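Local coordinates for protein putative phophotriesterase (Proteus mirabilis, PDB 3RHG) that probably hydrolyses ester bonds as a zinc-dependent member of the phosphotriesterase family, with two divalent metal ions bound in each subunit, at residues E209-L214 with C241-R246; V248-D253 with A278-R283. All blocks are in the same frame, centred on the assembly; numbering follows the deposited sequence.

Contact 1. Residues E209-L214 with C241-R246; sequences EVLDIL and CKMLDR
R246 reaches across to helix 207-217 and grips D212 with the end of its guanidinium group. NH1 and NH2 both donate to the same oxygen, D212 OD1, each at 3.0 Å. Neither bond is straight, since one acceptor shared by two nitrogens bends both N-H...O angles to 139°. The NH2 bond uses the anti lone pair of OD1, whereas NH1 meets that oxygen from above the carboxylate plane, and the two flat groups are turned 50° apart. A bend at chi3 (68°) in the otherwise extended arginine chain swings the guanidinium alongside L211, whose CB lies over the centre of one face, 3.6 Å from R246 CZ. Arginine suits this margin because its flat head can rest on a leucine while its rim bonds to acids; NH1 is also salt-bridged to D208, its stronger partner, so two carboxylates of helix 207-217 share the group. Deeper in, L211 directs its CD1 methyl to the sulfur of M243, with CD1 and SD 3.9 Å apart. The flexible methionine, bent at chi2 and chi3, fits this buried side. Such packing between successive outer helices is characteristic of the (beta/alpha)8 barrel of the phosphotriesterase family.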
ATOM      1  N   GLU A 209      18.121 -10.267 -23.453  1.00 19.72           N
ATOM      2  CA  GLU A 209      17.745 -10.423 -24.865  1.00 23.02           C
ATOM      3  C   GLU A 209      17.358  -9.091 -25.516  1.00 21.51           C
ATOM      4  O   GLU A 209      17.656  -8.857 -26.697  1.00 22.21           O
ATOM      5  CB  GLU A 209      16.694 -11.504 -25.073  1.00 30.81           C
ATOM      6  CG  GLU A 209      15.360 -11.061 -24.761  1.00 30.52           C
ATOM      7  CD  GLU A 209      14.305 -12.122 -25.063  1.00 31.70           C
ATOM      8  OE1 GLU A 209      14.209 -12.646 -26.211  1.00 35.68           O
ATOM      9  OE2 GLU A 209      13.570 -12.418 -24.127  1.00 25.69           O
ATOM     10  N   VAL A 210      16.759  -8.186 -24.740  1.00 19.21           N
ATOM     11  CA  VAL A 210      16.444  -6.867 -25.271  1.00 18.38           C
ATOM     12  C   VAL A 210      17.752  -6.114 -25.579  1.00 18.60           C
ATOM     13  O   VAL A 210      17.884  -5.486 -26.637  1.00 18.88           O
ATOM     14  CB  VAL A 210      15.595  -6.070 -24.269  1.00 17.14           C
ATOM     15  CG1 VAL A 210      15.606  -4.570 -24.581  1.00 20.53           C
ATOM     16  CG2 VAL A 210      14.162  -6.652 -24.215  1.00 19.06           C
ATOM     17  N   LEU A 211      18.725  -6.201 -24.672  1.00 17.75           N
ATOM     18  CA  LEU A 211      20.008  -5.532 -24.902  1.00 18.24           C
ATOM     19  C   LEU A 211      20.846  -6.217 -25.978  1.00 19.64           C
ATOM     20  O   LEU A 211      21.634  -5.558 -26.675  1.00 19.45           O
ATOM     21  CB  LEU A 211      20.793  -5.351 -23.593  1.00 19.63           C
ATOM     22  CG  LEU A 211      20.056  -4.458 -22.581  1.00 19.08           C
ATOM     23  CD1 LEU A 211      20.930  -4.231 -21.363  1.00 21.44           C
ATOM     24  CD2 LEU A 211      19.665  -3.127 -23.222  1.00 19.40           C
ATOM     25  N   ASP A 212      20.670  -7.523 -26.161  1.00 20.07           N
ATOM     26  CA  ASP A 212      21.371  -8.163 -27.277  1.00 20.00           C
ATOM     27  C   ASP A 212      20.897  -7.547 -28.600  1.00 22.20           C
ATOM     28  O   ASP A 212      21.684  -7.387 -29.521  1.00 24.08           O
ATOM     29  CB  ASP A 212      21.163  -9.675 -27.299  1.00 20.74           C
ATOM     30  CG  ASP A 212      21.924 -10.390 -26.213  1.00 21.56           C
ATOM     31  OD1 ASP A 212      22.779  -9.771 -25.537  1.00 22.90           O
ATOM     32  OD2 ASP A 212      21.677 -11.586 -26.025  1.00 27.71           O
ATOM     33  N   ILE A 213      19.609  -7.204 -28.693  1.00 19.21           N
ATOM     34  CA  ILE A 213      19.136  -6.524 -29.891  1.00 18.73           C
ATOM     35  C   ILE A 213      19.620  -5.071 -29.956  1.00 18.08           C
ATOM     36  O   ILE A 213      20.211  -4.663 -30.953  1.00 19.89           O
ATOM     37  CB  ILE A 213      17.589  -6.618 -30.036  1.00 19.65           C
ATOM     38  CG1 ILE A 213      17.153  -8.085 -30.282  1.00 20.92           C
ATOM     39  CG2 ILE A 213      17.090  -5.667 -31.130  1.00 22.01           C
ATOM     40  CD1 ILE A 213      15.653  -8.312 -30.043  1.00 23.94           C
ATOM     41  N   LEU A 214      19.384  -4.294 -28.888  1.00 18.66           N
ATOM     42  CA  LEU A 214      19.677  -2.863 -28.943  1.00 18.12           C
ATOM     43  C   LEU A 214      21.159  -2.579 -29.008  1.00 18.61           C
ATOM     44  O   LEU A 214      21.583  -1.696 -29.750  1.00 20.89           O
ATOM     45  CB  LEU A 214      19.086  -2.120 -27.736  1.00 18.46           C
ATOM     46  CG  LEU A 214      17.561  -2.057 -27.716  1.00 18.44           C
ATOM     47  CD1 LEU A 214      17.072  -1.429 -26.390  1.00 19.61           C
ATOM     48  CD2 LEU A 214      17.064  -1.252 -28.936  1.00 21.06           C
ATOM     49  N   CYS A 241      22.473  -5.757 -11.634  1.00 20.99           N
ATOM     50  CA  CYS A 241      23.876  -5.391 -11.875  1.00 20.95           C
ATOM     51  C   CYS A 241      24.378  -5.853 -13.256  1.00 19.52           C
ATOM     52  O   CYS A 241      25.201  -5.177 -13.882  1.00 23.40           O
ATOM     53  CB  CYS A 241      24.778  -5.920 -10.753  1.00 24.65           C
ATOM     54  SG  CYS A 241      24.452  -5.103  -9.189  1.00 27.18           S
ATOM     55  N   LYS A 242      23.889  -7.003 -13.736  1.00 20.77           N
ATOM     56  CA  LYS A 242      24.260  -7.489 -15.064  1.00 22.59           C
ATOM     57  C   LYS A 242      23.808  -6.470 -16.123  1.00 22.16           C
ATOM     58  O   LYS A 242      24.531  -6.177 -17.082  1.00 23.17           O
ATOM     59  CB  LYS A 242      23.596  -8.843 -15.309  1.00 24.08           C
ATOM     60  CG  LYS A 242      24.103  -9.627 -16.508  1.00 30.04           C
ATOM     61  CD  LYS A 242      23.353 -10.977 -16.591  1.00 35.80           C
ATOM     62  CE  LYS A 242      24.186 -12.089 -17.186  1.00 48.51           C
ATOM     63  NZ  LYS A 242      24.322 -11.970 -18.659  1.00 52.58           N
ATOM     64  N   MET A 243      22.618  -5.902 -15.939  1.00 19.36           N
ATOM     65  CA  MET A 243      22.103  -4.912 -16.889  1.00 19.05           C
ATOM     66  C   MET A 243      22.910  -3.627 -16.789  1.00 18.48           C
ATOM     67  O   MET A 243      23.297  -3.037 -17.795  1.00 19.49           O
ATOM     68  CB  MET A 243      20.624  -4.615 -16.625  1.00 18.12           C
ATOM     69  CG  MET A 243      19.687  -5.809 -16.812  1.00 19.36           C
ATOM     70  SD  MET A 243      19.804  -6.614 -18.432  1.00 24.21           S
ATOM     71  CE  MET A 243      20.782  -8.080 -18.066  1.00 23.95           C
ATOM     72  N   LEU A 244      23.143  -3.183 -15.563  1.00 18.56           N
ATOM     73  CA  LEU A 244      23.902  -1.946 -15.366  1.00 18.75           C
ATOM     74  C   LEU A 244      25.302  -2.081 -15.950  1.00 19.88           C
ATOM     75  O   LEU A 244      25.866  -1.117 -16.495  1.00 19.21           O
ATOM     76  CB  LEU A 244      23.957  -1.590 -13.887  1.00 17.72           C
ATOM     77  CG  LEU A 244      22.612  -1.173 -13.251  1.00 17.48           C
ATOM     78  CD1 LEU A 244      22.606  -1.381 -11.721  1.00 21.50           C
ATOM     79  CD2 LEU A 244      22.281   0.274 -13.591  1.00 19.42           C
ATOM     80  N   ASP A 245      25.875  -3.279 -15.845  1.00 19.20           N
ATOM     81  CA  ASP A 245      27.234  -3.477 -16.349  1.00 21.26           C
ATOM     82  C   ASP A 245      27.292  -3.367 -17.874  1.00 21.26           C
ATOM     83  O   ASP A 245      28.359  -3.120 -18.441  1.00 24.41           O
ATOM     84  CB  ASP A 245      27.811  -4.811 -15.879  1.00 21.77           C
ATOM     85  CG  ASP A 245      28.219  -4.793 -14.432  1.00 24.58           C
ATOM     86  OD1 ASP A 245      28.314  -3.685 -13.855  1.00 25.70           O
ATOM     87  OD2 ASP A 245      28.458  -5.890 -13.873  1.00 27.72           O
ATOM     88  N   ARG A 246      26.142  -3.528 -18.535  1.00 20.01           N
ATOM     89  CA  ARG A 246      26.068  -3.336 -19.975  1.00 20.12           C
ATOM     90  C   ARG A 246      25.924  -1.861 -20.356  1.00 19.98           C
ATOM     91  O   ARG A 246      25.934  -1.507 -21.542  1.00 20.39           O
ATOM     92  CB  ARG A 246      24.964  -4.214 -20.610  1.00 19.32           C
ATOM     93  CG  ARG A 246      25.220  -5.705 -20.375  1.00 21.02           C
ATOM     94  CD  ARG A 246      24.230  -6.606 -21.104  1.00 19.78           C
ATOM     95  NE  ARG A 246      24.434  -6.528 -22.537  1.00 20.78           N
ATOM     96  CZ  ARG A 246      23.798  -7.295 -23.418  1.00 20.12           C
ATOM     97  NH1 ARG A 246      22.915  -8.197 -22.987  1.00 22.11           N
ATOM     98  NH2 ARG A 246      24.050  -7.156 -24.721  1.00 24.35           N
TER

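Contact 2. Residues V248-D253 with A278-R283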
ATOM      1  N   VAL A 248      23.488   0.544 -19.489  1.00 19.65           N
ATOM      2  CA  VAL A 248      22.193   1.193 -19.619  1.00 17.76           C
ATOM      3  C   VAL A 248      21.702   1.749 -18.290  1.00 17.79           C
ATOM      4  O   VAL A 248      22.271   1.449 -17.228  1.00 18.83           O
ATOM      5  CB  VAL A 248      21.124   0.218 -20.190  1.00 17.14           C
ATOM      6  CG1 VAL A 248      21.591  -0.306 -21.554  1.00 18.81           C
ATOM      7  CG2 VAL A 248      20.787  -0.904 -19.174  1.00 19.51           C
ATOM      8  N   TRP A 249      20.632   2.544 -18.350  1.00 16.52           N
ATOM      9  CA  TRP A 249      19.988   3.061 -17.156  1.00 16.91           C
ATOM     10  C   TRP A 249      18.913   2.103 -16.678  1.00 16.54           C
ATOM     11  O   TRP A 249      18.153   1.558 -17.499  1.00 17.72           O
ATOM     12  CB  TRP A 249      19.320   4.403 -17.459  1.00 16.83           C
ATOM     13  CG  TRP A 249      20.247   5.495 -17.864  1.00 17.34           C
ATOM     14  CD1 TRP A 249      20.776   5.710 -19.106  1.00 16.65           C
ATOM     15  CD2 TRP A 249      20.747   6.557 -17.026  1.00 16.58           C
ATOM     16  NE1 TRP A 249      21.572   6.840 -19.095  1.00 16.81           N
ATOM     17  CE2 TRP A 249      21.546   7.389 -17.840  1.00 16.47           C
ATOM     18  CE3 TRP A 249      20.545   6.908 -15.688  1.00 17.01           C
ATOM     19  CZ2 TRP A 249      22.205   8.527 -17.339  1.00 18.25           C
ATOM     20  CZ3 TRP A 249      21.210   8.041 -15.182  1.00 17.75           C
ATOM     21  CH2 TRP A 249      22.007   8.846 -16.022  1.00 20.43           C
ATOM     22  N   LEU A 250      18.829   1.879 -15.374  1.00 15.71           N
ATOM     23  CA  LEU A 250      17.679   1.185 -14.815  1.00 17.20           C
ATOM     24  C   LEU A 250      16.716   2.223 -14.278  1.00 18.29           C
ATOM     25  O   LEU A 250      17.096   3.070 -13.477  1.00 18.07           O
ATOM     26  CB  LEU A 250      18.073   0.199 -13.700  1.00 16.78           C
ATOM     27  CG  LEU A 250      18.874  -1.022 -14.169  1.00 16.28           C
ATOM     28  CD1 LEU A 250      19.023  -2.019 -12.996  1.00 20.06           C
ATOM     29  CD2 LEU A 250      18.223  -1.707 -15.360  1.00 18.90           C
ATOM     30  N   GLU A 251      15.462   2.142 -14.702  1.00 16.89           N
ATOM     31  CA  GLU A 251      14.453   3.087 -14.263  1.00 15.35           C
ATOM     32  C   GLU A 251      13.476   2.401 -13.317  1.00 16.24           C
ATOM     33  O   GLU A 251      12.839   1.387 -13.673  1.00 16.87           O
ATOM     34  CB  GLU A 251      13.704   3.640 -15.475  1.00 16.99           C
ATOM     35  CG  GLU A 251      12.558   4.572 -15.145  1.00 15.54           C
ATOM     36  CD  GLU A 251      11.969   5.133 -16.416  1.00 18.30           C
ATOM     37  OE1 GLU A 251      11.001   4.548 -16.986  1.00 18.44           O
ATOM     38  OE2 GLU A 251      12.518   6.141 -16.885  1.00 20.35           O
ATOM     39  N   PHE A 252      13.390   2.938 -12.101  1.00 16.35           N
ATOM     40  CA  PHE A 252      12.445   2.510 -11.091  1.00 16.81           C
ATOM     41  C   PHE A 252      11.322   3.499 -11.185  1.00 17.52           C
ATOM     42  O   PHE A 252      11.362   4.569 -10.567  1.00 18.46           O
ATOM     43  CB  PHE A 252      13.097   2.500  -9.697  1.00 16.94           C
ATOM     44  CG  PHE A 252      14.136   1.417  -9.530  1.00 17.53           C
ATOM     45  CD1 PHE A 252      13.835   0.245  -8.840  1.00 17.72           C
ATOM     46  CD2 PHE A 252      15.409   1.565 -10.080  1.00 19.57           C
ATOM     47  CE1 PHE A 252      14.796  -0.773  -8.697  1.00 18.82           C
ATOM     48  CE2 PHE A 252      16.383   0.575  -9.944  1.00 19.12           C
ATOM     49  CZ  PHE A 252      16.085  -0.599  -9.239  1.00 19.94           C
ATOM     50  N   ASP A 253      10.335   3.174 -12.014  1.00 17.60           N
ATOM     51  CA  ASP A 253       9.283   4.125 -12.326  1.00 18.02           C
ATOM     52  C   ASP A 253       7.927   3.721 -11.728  1.00 18.20           C
ATOM     53  O   ASP A 253       6.893   4.270 -12.123  1.00 19.64           O
ATOM     54  CB  ASP A 253       9.167   4.282 -13.854  1.00 18.66           C
ATOM     55  CG  ASP A 253       9.143   2.955 -14.570  1.00 16.23           C
ATOM     56  OD1 ASP A 253       8.534   2.030 -14.016  1.00 19.70           O
ATOM     57  OD2 ASP A 253       9.766   2.816 -15.648  1.00 17.29           O
ATOM     58  N   ALA A 278      18.892   1.819  -2.725  1.00 19.39           N
ATOM     59  CA  ALA A 278      19.989   2.113  -1.775  1.00 20.09           C
ATOM     60  C   ALA A 278      21.119   1.125  -2.008  1.00 21.43           C
ATOM     61  O   ALA A 278      22.290   1.507  -2.036  1.00 22.25           O
ATOM     62  CB  ALA A 278      19.505   2.027  -0.317  1.00 23.28           C
ATOM     63  N   THR A 279      20.775  -0.156  -2.171  1.00 21.02           N
ATOM     64  CA  THR A 279      21.814  -1.176  -2.378  1.00 21.88           C
ATOM     65  C   THR A 279      22.603  -0.969  -3.687  1.00 21.04           C
ATOM     66  O   THR A 279      23.840  -1.102  -3.717  1.00 24.72           O
ATOM     67  CB  THR A 279      21.237  -2.596  -2.242  1.00 23.14           C
ATOM     68  OG1 THR A 279      20.704  -2.742  -0.918  1.00 27.55           O
ATOM     69  CG2 THR A 279      22.318  -3.666  -2.469  1.00 27.47           C
ATOM     70  N   LEU A 280      21.905  -0.642  -4.767  1.00 20.95           N
ATOM     71  CA  LEU A 280      22.583  -0.347  -6.013  1.00 21.13           C
ATOM     72  C   LEU A 280      23.525   0.846  -5.863  1.00 21.00           C
ATOM     73  O   LEU A 280      24.616   0.839  -6.413  1.00 21.39           O
ATOM     74  CB  LEU A 280      21.564  -0.079  -7.128  1.00 17.73           C
ATOM     75  CG  LEU A 280      20.787  -1.315  -7.622  1.00 19.64           C
ATOM     76  CD1 LEU A 280      19.802  -0.890  -8.724  1.00 22.72           C
ATOM     77  CD2 LEU A 280      21.723  -2.414  -8.140  1.00 23.61           C
ATOM     78  N   ILE A 281      23.092   1.881  -5.143  1.00 19.32           N
ATOM     79  CA  ILE A 281      23.954   3.063  -4.916  1.00 20.75           C
ATOM     80  C   ILE A 281      25.193   2.633  -4.152  1.00 21.79           C
ATOM     81  O   ILE A 281      26.309   3.082  -4.447  1.00 24.31           O
ATOM     82  CB  ILE A 281      23.183   4.194  -4.149  1.00 18.68           C
ATOM     83  CG1 ILE A 281      22.053   4.723  -5.058  1.00 21.65           C
ATOM     84  CG2 ILE A 281      24.145   5.284  -3.631  1.00 22.00           C
ATOM     85  CD1 ILE A 281      21.032   5.612  -4.363  1.00 21.39           C
ATOM     86  N   GLU A 282      25.015   1.764  -3.160  1.00 23.69           N
ATOM     87  CA  GLU A 282      26.158   1.331  -2.352  1.00 26.64           C
ATOM     88  C   GLU A 282      27.114   0.449  -3.155  1.00 24.48           C
ATOM     89  O   GLU A 282      28.314   0.383  -2.859  1.00 28.61           O
ATOM     90  CB  GLU A 282      25.689   0.670  -1.048  1.00 25.88           C
ATOM     91  CG  GLU A 282      25.062   1.704  -0.113  1.00 27.67           C
ATOM     92  CD  GLU A 282      24.345   1.115   1.074  1.00 31.23           C
ATOM     93  OE1 GLU A 282      23.984  -0.084   1.043  1.00 31.11           O
ATOM     94  OE2 GLU A 282      24.132   1.873   2.048  1.00 33.76           O
ATOM     95  N   ARG A 283      26.583  -0.183  -4.199  1.00 24.25           N
ATOM     96  CA  ARG A 283      27.373  -0.979  -5.131  1.00 21.72           C
ATOM     97  C   ARG A 283      28.022  -0.105  -6.209  1.00 24.10           C
ATOM     98  O   ARG A 283      28.766  -0.612  -7.050  1.00 26.88           O
ATOM     99  CB  ARG A 283      26.526  -2.073  -5.804  1.00 22.08           C
ATOM    100  CG  ARG A 283      26.148  -3.268  -4.893  1.00 31.70           C
ATOM    101  CD  ARG A 283      27.255  -4.321  -4.832  1.00 39.25           C
ATOM    102  NE  ARG A 283      27.256  -5.176  -6.022  1.00 46.58           N
ATOM    103  CZ  ARG A 283      26.601  -6.332  -6.116  1.00 45.74           C
ATOM    104  NH1 ARG A 283      25.889  -6.778  -5.089  1.00 47.11           N
ATOM    105  NH2 ARG A 283      26.652  -7.041  -7.240  1.00 47.90           N
TER
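L280 lays its CD1 methyl against the outer end of the F252 ring, touching CZ and CE2 at an oblique angle. This is the interior of a beta-alpha-beta crossover in the (beta/alpha)8 barrel: strand 249-252 leads through helix 270-282 to strand 289-291, and the helix packs on the outside of the strands. L250 and F252, two residues apart on the strand, both point toward the helix, as alternation along a beta strand requires, and L280 projects from the helix to meet them. Its CG lies beside the backbone N (chi1 -71°) and the rest of the chain is extended, which carries the methyl across to the strand. Leucine suits the helix position because its compact apolar tip puts one methyl, CD1, near both F252 and L250, while phenylalanine supplies a long, flat apolar group that spans the strand-helix gap. Q240 of helix 237-245 and I289 of the next strand also touch both F252 and L280. Beyond F252 the chain leads to D253, whose OD1 bonds to ND1 of the metal ligand H229, so the C-terminal end of strand 249-252 lies beside the metal centre. The contact with L250 is looser, its CD1 lying 4.5 Å from L280 CD1, whereas F252 CZ comes within 3.8 Å of that same methyl.

Overall arrangement
Contact 1 and contact 2 follow one another around the barrel, their centres about 14 Å apart, and chain continuity joins them: helix 237-245 of contact 1 is followed, after a short loop, by strand 249-252 of contact 2. Contact 1 pairs two outer helices and is only partly buried, so it combines a salt bridge at its margin with apolar packing inside. Contact 2 joins a strand to its covering helix, is fully buried, and is wholly apolar across its two segments. Their side chains also meet directly: L244 CD2 lies 3.7 Å from L250 CG, and L211 CD2 lies 3.8 Å from V248 CG1, so the apolar packing of the two contacts is directly joined.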